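Local coordinates for protein Fc fragment of IgE receptor II (PDB 6PWS) that is the cow IgE receptor CD23, whose C-type lectin domain binds calcium and the sugar methyl alpha-mannoside, at residues 61-66 / 122-127. Sequence-based numbering, arbitrary orientation.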
loop_
_atom_site.group_PDB
_atom_site.type_symbol
_atom_site.label_atom_id
_atom_site.label_comp_id
_atom_site.label_asym_id
_atom_site.label_seq_id
_atom_site.Cartn_x
_atom_site.Cartn_y
_atom_site.Cartn_z
ATOM N N ASN A 61 -0.380 -8.201 -6.788
ATOM C CA ASN A 61 -0.905 -8.191 -8.143
ATOM C C ASN A 61 0.224 -7.880 -9.128
ATOM O O ASN A 61 0.944 -6.891 -8.963
ATOM C CB ASN A 61 -2.013 -7.131 -8.213
ATOM C CG ASN A 61 -2.815 -7.191 -9.496
ATOM O OD1 ASN A 61 -2.251 -7.231 -10.593
ATOM N ND2 ASN A 61 -4.138 -7.172 -9.369
ATOM N N TRP A 62 0.397 -8.734 -10.144
ATOM C CA TRP A 62 1.516 -8.594 -11.070
ATOM C C TRP A 62 1.404 -7.367 -11.963
ATOM O O TRP A 62 2.406 -7.002 -12.599
ATOM C CB TRP A 62 1.699 -9.871 -11.888
ATOM C CG TRP A 62 2.137 -11.041 -11.039
ATOM C CD1 TRP A 62 2.504 -11.011 -9.728
ATOM C CD2 TRP A 62 2.242 -12.410 -11.451
ATOM N NE1 TRP A 62 2.833 -12.265 -9.294
ATOM C CE2 TRP A 62 2.688 -13.150 -10.333
ATOM C CE3 TRP A 62 1.975 -13.089 -12.650
ATOM C CZ2 TRP A 62 2.880 -14.534 -10.379
ATOM C CZ3 TRP A 62 2.149 -14.461 -12.692
ATOM C CH2 TRP A 62 2.598 -15.169 -11.563
ATOM N N ARG A 63 0.233 -6.725 -12.030
ATOM C CA ARG A 63 0.080 -5.482 -12.774
ATOM C C ARG A 63 0.296 -4.237 -11.909
ATOM O O ARG A 63 0.220 -3.118 -12.429
ATOM C CB ARG A 63 -1.277 -5.431 -13.480
ATOM C CG ARG A 63 -1.375 -6.394 -14.641
ATOM C CD ARG A 63 -2.650 -6.205 -15.468
ATOM N NE ARG A 63 -3.845 -6.593 -14.729
ATOM C CZ ARG A 63 -5.092 -6.336 -15.119
ATOM N NH1 ARG A 63 -5.323 -5.687 -16.257
ATOM N NH2 ARG A 63 -6.108 -6.741 -14.372
ATOM N N GLY A 64 0.585 -4.400 -10.622
ATOM C CA GLY A 64 0.857 -3.281 -9.732
ATOM C C GLY A 64 -0.321 -2.974 -8.824
ATOM O O GLY A 64 -1.477 -3.257 -9.148
ATOM N N SER A 65 -0.027 -2.372 -7.664
ATOM C CA SER A 65 -1.074 -2.127 -6.682
ATOM C C SER A 65 -0.727 -0.960 -5.757
ATOM O O SER A 65 0.427 -0.777 -5.372
ATOM C CB SER A 65 -1.364 -3.383 -5.850
ATOM O OG SER A 65 -0.209 -3.906 -5.209
ATOM N N TRP A 66 -1.743 -0.199 -5.368
ATOM C CA TRP A 66 -1.515 0.919 -4.461
ATOM C C TRP A 66 -1.252 0.452 -3.027
ATOM O O TRP A 66 -1.869 -0.504 -2.539
ATOM C CB TRP A 66 -2.735 1.832 -4.431
ATOM C CG TRP A 66 -2.995 2.606 -5.681
ATOM C CD1 TRP A 66 -4.122 2.556 -6.439
ATOM C CD2 TRP A 66 -2.133 3.566 -6.306
ATOM N NE1 TRP A 66 -4.026 3.429 -7.499
ATOM C CE2 TRP A 66 -2.813 4.066 -7.434
ATOM C CE3 TRP A 66 -0.843 4.040 -6.030
ATOM C CZ2 TRP A 66 -2.256 5.031 -8.276
ATOM C CZ3 TRP A 66 -0.285 4.991 -6.873
ATOM C CH2 TRP A 66 -0.996 5.480 -7.980
ATOM N N GLU A 122 -4.682 4.540 -12.880
ATOM C CA GLU A 122 -5.771 3.621 -12.544
ATOM C C GLU A 122 -5.284 2.175 -12.419
ATOM O O GLU A 122 -5.487 1.325 -13.294
ATOM C CB GLU A 122 -6.892 3.749 -13.564
ATOM C CG GLU A 122 -7.603 5.072 -13.429
ATOM C CD GLU A 122 -8.791 5.221 -14.332
ATOM O OE1 GLU A 122 -8.934 4.421 -15.282
ATOM O OE2 GLU A 122 -9.582 6.153 -14.086
ATOM N N LEU A 123 -4.700 1.872 -11.262
ATOM C CA LEU A 123 -4.143 0.549 -11.033
ATOM C C LEU A 123 -5.245 -0.462 -10.744
ATOM O O LEU A 123 -6.293 -0.138 -10.186
ATOM C CB LEU A 123 -3.149 0.563 -9.869
ATOM C CG LEU A 123 -1.957 1.494 -10.029
ATOM C CD1 LEU A 123 -1.031 1.368 -8.822
ATOM C CD2 LEU A 123 -1.203 1.217 -11.310
ATOM N N HIS A 124 -4.962 -1.719 -11.087
ATOM C CA HIS A 124 -5.934 -2.799 -10.959
ATOM C C HIS A 124 -5.918 -3.467 -9.602
ATOM O O HIS A 124 -6.789 -4.298 -9.324
ATOM C CB HIS A 124 -5.662 -3.867 -12.022
ATOM C CG HIS A 124 -5.755 -3.332 -13.398
ATOM N ND1 HIS A 124 -6.961 -3.140 -14.033
ATOM C CD2 HIS A 124 -4.804 -2.854 -14.232
ATOM C CE1 HIS A 124 -6.745 -2.604 -15.220
ATOM N NE2 HIS A 124 -5.445 -2.417 -15.364
ATOM N N GLY A 125 -4.933 -3.145 -8.768
ATOM C CA GLY A 125 -4.855 -3.687 -7.435
ATOM C C GLY A 125 -4.617 -2.594 -6.413
ATOM O O GLY A 125 -4.121 -1.508 -6.716
ATOM N N TRP A 126 -4.956 -2.926 -5.175
ATOM C CA TRP A 126 -4.778 -2.012 -4.050
ATOM C C TRP A 126 -4.869 -2.886 -2.808
ATOM O O TRP A 126 -5.598 -3.884 -2.821
ATOM C CB TRP A 126 -5.806 -0.846 -4.079
ATOM C CG TRP A 126 -7.173 -1.234 -4.632
ATOM C CD1 TRP A 126 -7.535 -1.309 -5.959
ATOM C CD2 TRP A 126 -8.327 -1.639 -3.882
ATOM N NE1 TRP A 126 -8.826 -1.759 -6.069
ATOM C CE2 TRP A 126 -9.336 -1.952 -4.811
ATOM C CE3 TRP A 126 -8.608 -1.754 -2.512
ATOM C CZ2 TRP A 126 -10.593 -2.383 -4.420
ATOM C CZ3 TRP A 126 -9.859 -2.182 -2.128
ATOM C CH2 TRP A 126 -10.837 -2.486 -3.076
ATOM N N VAL A 127 -4.088 -2.574 -1.778
ATOM C CA VAL A 127 -4.020 -3.423 -0.594
ATOM C C VAL A 127 -4.379 -2.588 0.624
ATOM O O VAL A 127 -3.820 -1.505 0.815
ATOM C CB VAL A 127 -2.624 -4.057 -0.422
ATOM C CG1 VAL A 127 -2.610 -4.982 0.778
ATOM C CG2 VAL A 127 -2.198 -4.794 -1.697
HETATM O O HOH W 1 -2.444 -2.601 -11.772
#
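Leu123 sets its CD1 methyl over one face of the Trp66 indole: CD1 sits 3.6 Å from the centroid of the five-membered ring, 17° off its normal, a CH-pi contact. The leucine crosses the indole at about a right angle, and its CB and CG reach on toward the NE1 side. That NE1 donates to the backbone O of Lys28, which helps fix the ring's rotation, while Trp30 meets the same indole edge-to-face. The CB of Trp126 approaches the Trp66 ring at its edge, but the Trp126 indole leads off toward helix 30-39.

Trp66 and Trp126 pair as neighbours on parallel strands, 65-67 and 123-131. Trp66 N donates to Gly125 O at 3.0 Å, from above the carbonyl plane, and Val127 N returns a bond to Trp66 O at 3.1 Å. Just before this pairing the two segments draw apart, and a water bridges them, accepting from His124 N at 2.8 Å and donating to Gly64 O at 2.9 Å.

At the outer end the Arg63 guanidinium stacks on the His124 imidazole, centres 3.6 Å apart and planes 8° from parallel. A bend at chi3 (-68°) puts it flat over the ring, and an Asx turn, Arg63 N to Asn61 OD1, braces its backbone. The stacked cation would probably disfavour protonation of His124, and Glu25, touching both side chains, would partly offset that; inward, two backbone bonds and the leucine-indole contact join strands 65-67 and 123-131 of the C-type lectin domain.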